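Local atomic coordinates of DisA protein (Sorangium cellulosum, PDB entry 6CCA), a protein that probably transfers methyl groups to a polyketide carbon to build a gem-dimethyl group, as the carbon methyltransferase of the disorazol assembly line. Residues A[287-290]-A[291-294]; A[157-160]-A[161-164]; A[48-51]-A[52-55]; A[357-360]-A[361-365]. All coordinates share one frame; numbering follows the deposited sequence.

How the contacts relate
From the N terminus the order is contact 3, contact 2, contact 1, contact 4. Each is local and ends before the next opens, so none nests or crosses. Contact 3 closes the turn between helices 45-52 and 55-75. Contact 2 follows one turn of helix 152-163, which packs against helix 55-75. Contact 1 folds the loop between strands 279-281 and 300-306 of the central sheet, about 41 Å from contact 3 between centres. Contact 4 shapes the connection from helix 342-346 to helix 372-381. Contacts 1 and 4 approach to about 7 Å between nearest atoms, and both bond to the loop leading into helix 315-325.

Contact 1: residues A[287-290]-A[291-294]; sequences EGDV and VAQG
An Asx motif overlapping a type I beta turn (Val291 to Gly294) folds the loop between strands 279-281 and 300-306, with Asp289 accepting the backbone N-H groups of Val291 (weakly), Ala292 and Gln293. The carboxylate folds forward over the chain that follows, since CG stands anti to the backbone N (chi1 171°). OD1 of Asp289 then accepts the N-H of Ala292 at 3.1 Å, nearly straight, although the donor comes from above the carboxylate plane. A weaker, bent bond reaches the same OD1 from Val291 N at 3.0 Å. The methyl of Ala292 lies against the carboxylate, CB to Asp289 CG 3.4 Å.

The carbonyl of Asp289 is gripped twice by one residue. Gln293 N bonds to Asp289 O at 3.1 Å within the carbonyl plane, closing an alpha turn. The side chain of Gln293 turns back alongside, and its NE2 meets Asp289 O at 3.2 Å from above that plane. At the other end of the amide, Gln293 OE1 accepts the backbone N-H of Asp285, which fixes the rotation of the group. Gly294 N closes the beta turn on Val291 O at 2.9 Å, with the glycine at positive phi (95°). Val290 is buried against Leu284 and against Leu325 of helix 315-325. Such paired side-chain and main-chain acceptance by one aspartate is the Asx motif familiar from helix N-termini, used here in a surface loop of the methyltransferase domain.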
# COMPACT_ATOMS: atom_id res chain seq x y z
N GLU A 287 14.80 6.62 -4.84
CA GLU A 287 16.03 6.24 -4.18
C GLU A 287 17.29 6.64 -4.96
O GLU A 287 18.37 6.48 -4.47
CB GLU A 287 16.04 4.74 -3.87
CG GLU A 287 15.05 4.35 -2.73
CD GLU A 287 15.18 2.89 -2.29
OE1 GLU A 287 14.44 2.04 -2.75
OE2 GLU A 287 16.04 2.55 -1.49
N GLY A 288 17.17 7.14 -6.17
CA GLY A 288 18.32 7.63 -6.88
C GLY A 288 18.32 9.12 -6.96
O GLY A 288 17.64 9.79 -6.23
N ASP A 289 19.04 9.62 -7.91
CA ASP A 289 19.25 11.02 -8.01
C ASP A 289 18.20 11.59 -8.95
O ASP A 289 18.27 11.39 -10.16
CB ASP A 289 20.68 11.27 -8.52
CG ASP A 289 20.96 12.72 -8.87
OD1 ASP A 289 20.03 13.57 -8.91
OD2 ASP A 289 22.15 13.00 -9.15
N VAL A 290 17.23 12.34 -8.40
CA VAL A 290 16.06 12.69 -9.21
C VAL A 290 16.42 13.65 -10.32
O VAL A 290 15.87 13.60 -11.40
CB VAL A 290 14.89 13.18 -8.32
CG1 VAL A 290 14.52 12.09 -7.31
CG2 VAL A 290 15.27 14.47 -7.61
N VAL A 291 17.41 14.51 -10.13
CA VAL A 291 17.77 15.41 -11.21
C VAL A 291 18.52 14.71 -12.34
O VAL A 291 18.26 14.95 -13.53
CB VAL A 291 18.59 16.61 -10.67
CG1 VAL A 291 19.06 17.52 -11.79
CG2 VAL A 291 17.76 17.37 -9.65
N ALA A 292 19.47 13.84 -11.96
CA ALA A 292 20.10 12.91 -12.92
C ALA A 292 19.04 12.22 -13.77
O ALA A 292 19.24 12.04 -14.97
CB ALA A 292 20.96 11.88 -12.20
N GLN A 293 17.88 11.91 -13.18
CA GLN A 293 16.81 11.22 -13.93
C GLN A 293 15.92 12.10 -14.79
O GLN A 293 14.99 11.62 -15.41
CB GLN A 293 16.01 10.35 -13.00
CG GLN A 293 16.82 9.32 -12.25
CD GLN A 293 16.07 8.58 -11.22
OE1 GLN A 293 15.20 7.72 -11.53
NE2 GLN A 293 16.41 8.83 -9.97
N GLY A 294 16.21 13.42 -14.86
CA GLY A 294 15.52 14.31 -15.72
C GLY A 294 14.37 15.06 -15.05
O GLY A 294 13.49 15.48 -15.75

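Contact 2: residues A[157-160]-A[161-164]; sequences LLWA and CYRR
Trp159 and Tyr162, three residues apart on helix 152-163, lie side by side and point the same way, forming an offset stack. The centroids of the indole six-membered ring and the phenol ring are 4.5 Å apart, with planes inclined at 30°. The CD2-CE2 side of the tyrosine lies over one face of the indole, CE2 of Tyr162 3.6 Å from CH2 of Trp159, and CD2 offset toward the rim. Both CG atoms stand anti to their own backbone N (chi1 -162° and 163°), which sends the two rings off the helix in the same direction. Leu68 of helix 55-75 touches both side chains, and Tyr162 OH bonds to Lys135 NZ.

Regular alpha-helical bonding underlies the stack, as with Tyr162 N to Leu158 O at 2.8 Å. A buried flank carries Cys161, whose SG rests 4.2 Å from CD1 of Leu157; Leu179 of helix 175-179 touches both.

The exposed flank is looser. CG of Arg163 lies over the same face as Tyr162, near the pyrrole rim, and CD passes beyond it, 3.8 Å from Trp159 NE1. This is methylene packing, the guanidinium continuing past. Arg164, at the N-cap position of helix 165-169, leads away and forms a salt bridge with Glu167.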
# COMPACT_ATOMS: atom_id res chain seq x y z
N LEU A 157 -7.67 -13.79 -4.03
CA LEU A 157 -6.22 -13.71 -4.09
C LEU A 157 -5.56 -14.66 -3.05
O LEU A 157 -4.56 -15.30 -3.34
CB LEU A 157 -5.78 -12.27 -3.82
CG LEU A 157 -4.25 -12.13 -3.78
CD1 LEU A 157 -3.65 -12.66 -5.07
CD2 LEU A 157 -3.79 -10.69 -3.56
N LEU A 158 -6.03 -14.64 -1.79
CA LEU A 158 -5.45 -15.52 -0.77
C LEU A 158 -5.58 -16.97 -1.18
O LEU A 158 -4.68 -17.77 -0.96
CB LEU A 158 -6.13 -15.34 0.55
CG LEU A 158 -5.82 -14.06 1.28
CD1 LEU A 158 -6.51 -14.10 2.60
CD2 LEU A 158 -4.30 -13.99 1.58
N TRP A 159 -6.74 -17.35 -1.73
CA TRP A 159 -6.95 -18.74 -2.18
C TRP A 159 -6.03 -19.13 -3.32
O TRP A 159 -5.43 -20.20 -3.29
CB TRP A 159 -8.42 -19.01 -2.53
CG TRP A 159 -8.73 -20.48 -2.58
CD1 TRP A 159 -8.91 -21.24 -3.70
CD2 TRP A 159 -8.74 -21.38 -1.47
NE1 TRP A 159 -9.09 -22.56 -3.33
CE2 TRP A 159 -8.96 -22.67 -1.98
CE3 TRP A 159 -8.61 -21.21 -0.11
CZ2 TRP A 159 -9.11 -23.78 -1.16
CZ3 TRP A 159 -8.70 -22.31 0.71
CH2 TRP A 159 -8.97 -23.59 0.18
N ALA A 160 -5.76 -18.21 -4.26
CA ALA A 160 -4.81 -18.48 -5.33
C ALA A 160 -3.39 -18.68 -4.76
O ALA A 160 -2.64 -19.56 -5.20
CB ALA A 160 -4.84 -17.37 -6.39
N CYS A 161 -3.02 -17.90 -3.77
CA CYS A 161 -1.71 -18.03 -3.16
C CYS A 161 -1.67 -19.36 -2.38
O CYS A 161 -0.70 -20.09 -2.47
CB CYS A 161 -1.44 -16.89 -2.18
SG CYS A 161 -1.12 -15.30 -3.03
N TYR A 162 -2.74 -19.62 -1.61
CA TYR A 162 -2.88 -20.86 -0.81
C TYR A 162 -2.56 -22.11 -1.64
O TYR A 162 -1.74 -23.00 -1.28
CB TYR A 162 -4.26 -20.97 -0.18
CG TYR A 162 -4.52 -22.40 0.25
CD1 TYR A 162 -3.94 -22.90 1.37
CD2 TYR A 162 -5.33 -23.24 -0.48
CE1 TYR A 162 -4.11 -24.22 1.76
CE2 TYR A 162 -5.49 -24.58 -0.14
CZ TYR A 162 -4.89 -25.07 0.99
OH TYR A 162 -5.00 -26.39 1.36
N ARG A 163 -3.19 -22.15 -2.80
CA ARG A 163 -2.99 -23.32 -3.66
C ARG A 163 -1.57 -23.57 -4.06
O ARG A 163 -1.21 -24.74 -4.37
CB ARG A 163 -3.93 -23.27 -4.87
CG ARG A 163 -5.40 -23.33 -4.52
CD ARG A 163 -6.31 -23.35 -5.75
NE ARG A 163 -6.29 -24.68 -6.36
CZ ARG A 163 -5.93 -24.94 -7.58
NH1 ARG A 163 -5.58 -23.97 -8.41
NH2 ARG A 163 -5.99 -26.23 -8.03
N ARG A 164 -0.73 -22.54 -4.13
CA ARG A 164 0.63 -22.73 -4.53
C ARG A 164 1.60 -22.42 -3.46
O ARG A 164 2.83 -22.25 -3.73
CB ARG A 164 0.93 -21.78 -5.72
CG ARG A 164 -0.05 -21.93 -6.85
CD ARG A 164 0.17 -23.21 -7.58
NE ARG A 164 1.53 -23.35 -8.12
CZ ARG A 164 1.98 -22.78 -9.24
NH1 ARG A 164 1.24 -21.95 -9.95
NH2 ARG A 164 3.20 -23.05 -9.66

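Contact 3: residues A[48-51]-A[52-55]; sequences VREL and LTHQ
Thr53 places OG1 between its backbone N and carbonyl carbon (chi1 65°), which swings the hydroxyl back over the preceding helical turn to Glu50. There OG1 donates to Glu50 O at 2.7 Å, tilted slightly from the carbonyl plane. His54 has CG anti to its carbonyl carbon (chi1 -59°), and this brings the imidazole back beside the same turn, with CD2 3.5 Å from Leu51 O. The hydroxyl of Thr53 consequently sits above the centre of the imidazole, on one face of the ring.

Glu50 O is held by a second donor as well: Thr53 N approaches it at 3.3 Å from well above the carbonyl plane. The backbone pattern changes here as helix 45-52 gives way to the turn before helix 55-75. Leu52 N still reaches back four residues to Val48 O at 3.0 Å, whereas His54 N bonds three residues back to Leu51 O, and Gln55 N closes a type I beta turn on Leu52 O.

A water bridges the polar side. It donates to Glu50 OE2 at 2.7 Å and lies in the imidazole plane 2.8 Å from His54 NE2, joining two groups that do not touch directly. On another flank, Val48 and Leu52 run alongside each other, CG1 to CD1 3.9 Å. Leu51 is buried against Phe201 of helix 196-216 and Trp399, while Arg49 reaches out to a salt bridge with Asp394.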
# COMPACT_ATOMS: atom_id res chain seq x y z
N VAL A 48 -18.33 7.72 6.25
CA VAL A 48 -17.49 7.03 7.16
C VAL A 48 -18.28 5.83 7.68
O VAL A 48 -17.76 4.73 7.78
CB VAL A 48 -17.03 7.91 8.34
CG1 VAL A 48 -16.41 7.07 9.45
CG2 VAL A 48 -16.02 9.01 7.88
N ARG A 49 -19.55 6.06 8.04
CA ARG A 49 -20.41 4.95 8.50
C ARG A 49 -20.53 3.86 7.47
O ARG A 49 -20.48 2.66 7.82
CB ARG A 49 -21.82 5.39 8.89
CG ARG A 49 -21.81 5.96 10.26
CD ARG A 49 -23.21 6.04 10.92
NE ARG A 49 -22.93 6.57 12.24
CZ ARG A 49 -23.75 7.31 13.01
NH1 ARG A 49 -25.00 7.61 12.65
NH2 ARG A 49 -23.29 7.73 14.19
N GLU A 50 -20.75 4.25 6.25
CA GLU A 50 -20.83 3.33 5.12
C GLU A 50 -19.54 2.48 4.98
O GLU A 50 -19.65 1.26 4.78
CB GLU A 50 -21.15 4.05 3.84
CG GLU A 50 -21.12 3.21 2.57
CD GLU A 50 -22.26 2.18 2.48
OE1 GLU A 50 -23.25 2.39 3.23
OE2 GLU A 50 -22.17 1.19 1.69
N LEU A 51 -18.38 3.11 5.05
CA LEU A 51 -17.11 2.34 5.02
C LEU A 51 -17.04 1.37 6.21
O LEU A 51 -16.64 0.21 6.04
CB LEU A 51 -15.90 3.30 5.07
CG LEU A 51 -14.53 2.64 5.25
CD1 LEU A 51 -14.23 1.88 3.94
CD2 LEU A 51 -13.51 3.73 5.57
N LEU A 52 -17.49 1.79 7.39
CA LEU A 52 -17.38 0.97 8.57
C LEU A 52 -18.29 -0.24 8.53
O LEU A 52 -18.05 -1.16 9.32
CB LEU A 52 -17.63 1.76 9.90
CG LEU A 52 -16.44 2.67 10.26
CD1 LEU A 52 -16.77 3.69 11.37
CD2 LEU A 52 -15.26 1.83 10.66
N THR A 53 -19.28 -0.21 7.66
CA THR A 53 -20.16 -1.42 7.50
C THR A 53 -19.36 -2.62 7.05
O THR A 53 -19.75 -3.77 7.25
CB THR A 53 -21.36 -1.28 6.59
OG1 THR A 53 -21.02 -1.05 5.22
CG2 THR A 53 -22.28 -0.17 7.09
N HIS A 54 -18.21 -2.34 6.46
CA HIS A 54 -17.35 -3.45 6.01
C HIS A 54 -16.39 -4.03 7.06
O HIS A 54 -15.77 -5.03 6.79
CB HIS A 54 -16.57 -2.96 4.77
CG HIS A 54 -17.48 -2.54 3.69
ND1 HIS A 54 -18.33 -3.42 3.08
CD2 HIS A 54 -17.72 -1.33 3.14
CE1 HIS A 54 -19.04 -2.78 2.17
NE2 HIS A 54 -18.70 -1.51 2.19
N GLN A 55 -16.32 -3.50 8.27
CA GLN A 55 -15.43 -4.01 9.25
C GLN A 55 -15.65 -5.45 9.71
O GLN A 55 -14.70 -6.14 9.85
CB GLN A 55 -15.30 -3.06 10.40
CG GLN A 55 -14.33 -3.45 11.46
CD GLN A 55 -13.78 -2.23 12.07
OE1 GLN A 55 -14.40 -1.67 13.00
NE2 GLN A 55 -12.69 -1.69 11.46
O HOH W 1 -19.77 0.61 0.72

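Contact 4: residues A[357-360]-A[361-365]; sequences FEDA and AERMK
The guanidinium of Arg363 has CB of Phe357 over one face, 3.4 Å above its plane and offset toward the rim, and the carboxylate of Asp359 at its edge. The phenyl ring continues past the arginine chain in the opposite direction, inclined at 46° to the guanidinium. The carboxylate stands nearly upright against the guanidinium, the planes 79° apart, and both nitrogens of this side-on salt bridge converge on one oxygen. Arg363 NH2 meets the syn lone pair of Asp359 OD1 at 2.9 Å, while Arg363 NE comes to Asp359 OD1 from above the carboxylate plane, also at 2.9 Å. Both bonds are moderately bent.

The bridge spans a short 3-10 turn in the connection between helices 342-346 and 372-381. Within it, Glu362 N bonds to Asp359 O at 3.0 Å and Arg363 N to Ala360 O at 3.0 Å, each donor lying above the carbonyl plane. With CG anti to its carbonyl carbon, Arg363 sets that atom 3.5 Å from Asp359 O, and a bend at chi2 (-65°) then turns the rest of the chain back toward the aspartate.

Further partners tie the buried guanidinium to neighbouring loops: NH1 donates to the carbonyls of Pro368 and His310, and NH2 to that of Thr312. Asp359 OD2 accepts from Leu315 N at the start of helix 315-325, where the helix end would probably favour its negative charge. Glu362 turns outward from the salt bridge and pairs with Arg316 on the same helix.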
# COMPACT_ATOMS: atom_id res chain seq x y z
N PHE A 357 12.83 -2.44 3.10
CA PHE A 357 13.19 -1.54 4.15
C PHE A 357 14.45 -1.93 4.94
O PHE A 357 14.61 -3.08 5.33
CB PHE A 357 12.02 -1.27 5.12
CG PHE A 357 11.58 -2.48 5.88
CD1 PHE A 357 10.73 -3.42 5.30
CD2 PHE A 357 12.02 -2.69 7.18
CE1 PHE A 357 10.32 -4.55 6.02
CE2 PHE A 357 11.62 -3.82 7.89
CZ PHE A 357 10.77 -4.76 7.31
N GLU A 358 15.28 -0.92 5.24
CA GLU A 358 16.52 -0.99 6.01
C GLU A 358 16.48 -0.13 7.27
O GLU A 358 17.51 0.06 7.93
CB GLU A 358 17.68 -0.56 5.10
CG GLU A 358 17.91 -1.69 4.10
CD GLU A 358 19.13 -1.52 3.24
OE1 GLU A 358 19.84 -0.53 3.43
OE2 GLU A 358 19.33 -2.40 2.35
N ASP A 359 15.30 0.36 7.60
CA ASP A 359 15.01 1.23 8.72
C ASP A 359 13.80 0.63 9.41
O ASP A 359 12.76 1.28 9.57
CB ASP A 359 14.73 2.70 8.30
CG ASP A 359 13.62 2.83 7.22
OD1 ASP A 359 13.14 1.78 6.74
OD2 ASP A 359 13.25 3.97 6.82
N ALA A 360 13.96 -0.56 9.97
CA ALA A 360 12.88 -1.23 10.70
C ALA A 360 12.26 -0.48 11.79
O ALA A 360 11.07 -0.61 11.98
CB ALA A 360 13.36 -2.61 11.22
N ALA A 361 13.02 0.32 12.56
CA ALA A 361 12.44 1.06 13.67
C ALA A 361 11.49 2.13 13.24
O ALA A 361 10.75 2.65 14.06
CB ALA A 361 13.51 1.75 14.52
N GLU A 362 11.48 2.50 11.99
CA GLU A 362 10.48 3.50 11.55
C GLU A 362 9.15 2.81 11.15
O GLU A 362 8.17 3.52 10.90
CB GLU A 362 10.94 4.24 10.32
CG GLU A 362 12.22 5.03 10.51
CD GLU A 362 12.17 6.07 11.57
OE1 GLU A 362 11.08 6.50 12.05
OE2 GLU A 362 13.28 6.52 11.94
N ARG A 363 9.14 1.49 11.08
CA ARG A 363 8.00 0.73 10.48
C ARG A 363 7.28 -0.11 11.50
O ARG A 363 7.82 -0.37 12.58
CB ARG A 363 8.51 -0.20 9.38
CG ARG A 363 9.55 0.32 8.42
CD ARG A 363 9.14 1.44 7.50
NE ARG A 363 10.23 1.77 6.59
CZ ARG A 363 10.20 1.70 5.27
NH1 ARG A 363 9.08 1.41 4.61
NH2 ARG A 363 11.27 2.04 4.59
N MET A 364 6.07 -0.57 11.20
CA MET A 364 5.41 -1.58 12.02
C MET A 364 6.12 -2.91 11.82
O MET A 364 6.65 -3.21 10.79
CB MET A 364 3.91 -1.65 11.75
CG MET A 364 3.17 -0.38 12.17
SD MET A 364 1.38 -0.44 11.90
CE MET A 364 1.31 -0.45 10.13
N LYS A 365 6.12 -3.74 12.84
CA LYS A 365 6.97 -4.93 12.84
C LYS A 365 6.62 -5.88 11.70
O LYS A 365 5.45 -6.03 11.39
CB LYS A 365 6.74 -5.69 14.13
CG LYS A 365 7.87 -6.67 14.44
CD LYS A 365 7.57 -7.35 15.75
CE LYS A 365 8.67 -8.34 16.02
NZ LYS A 365 8.29 -9.03 17.27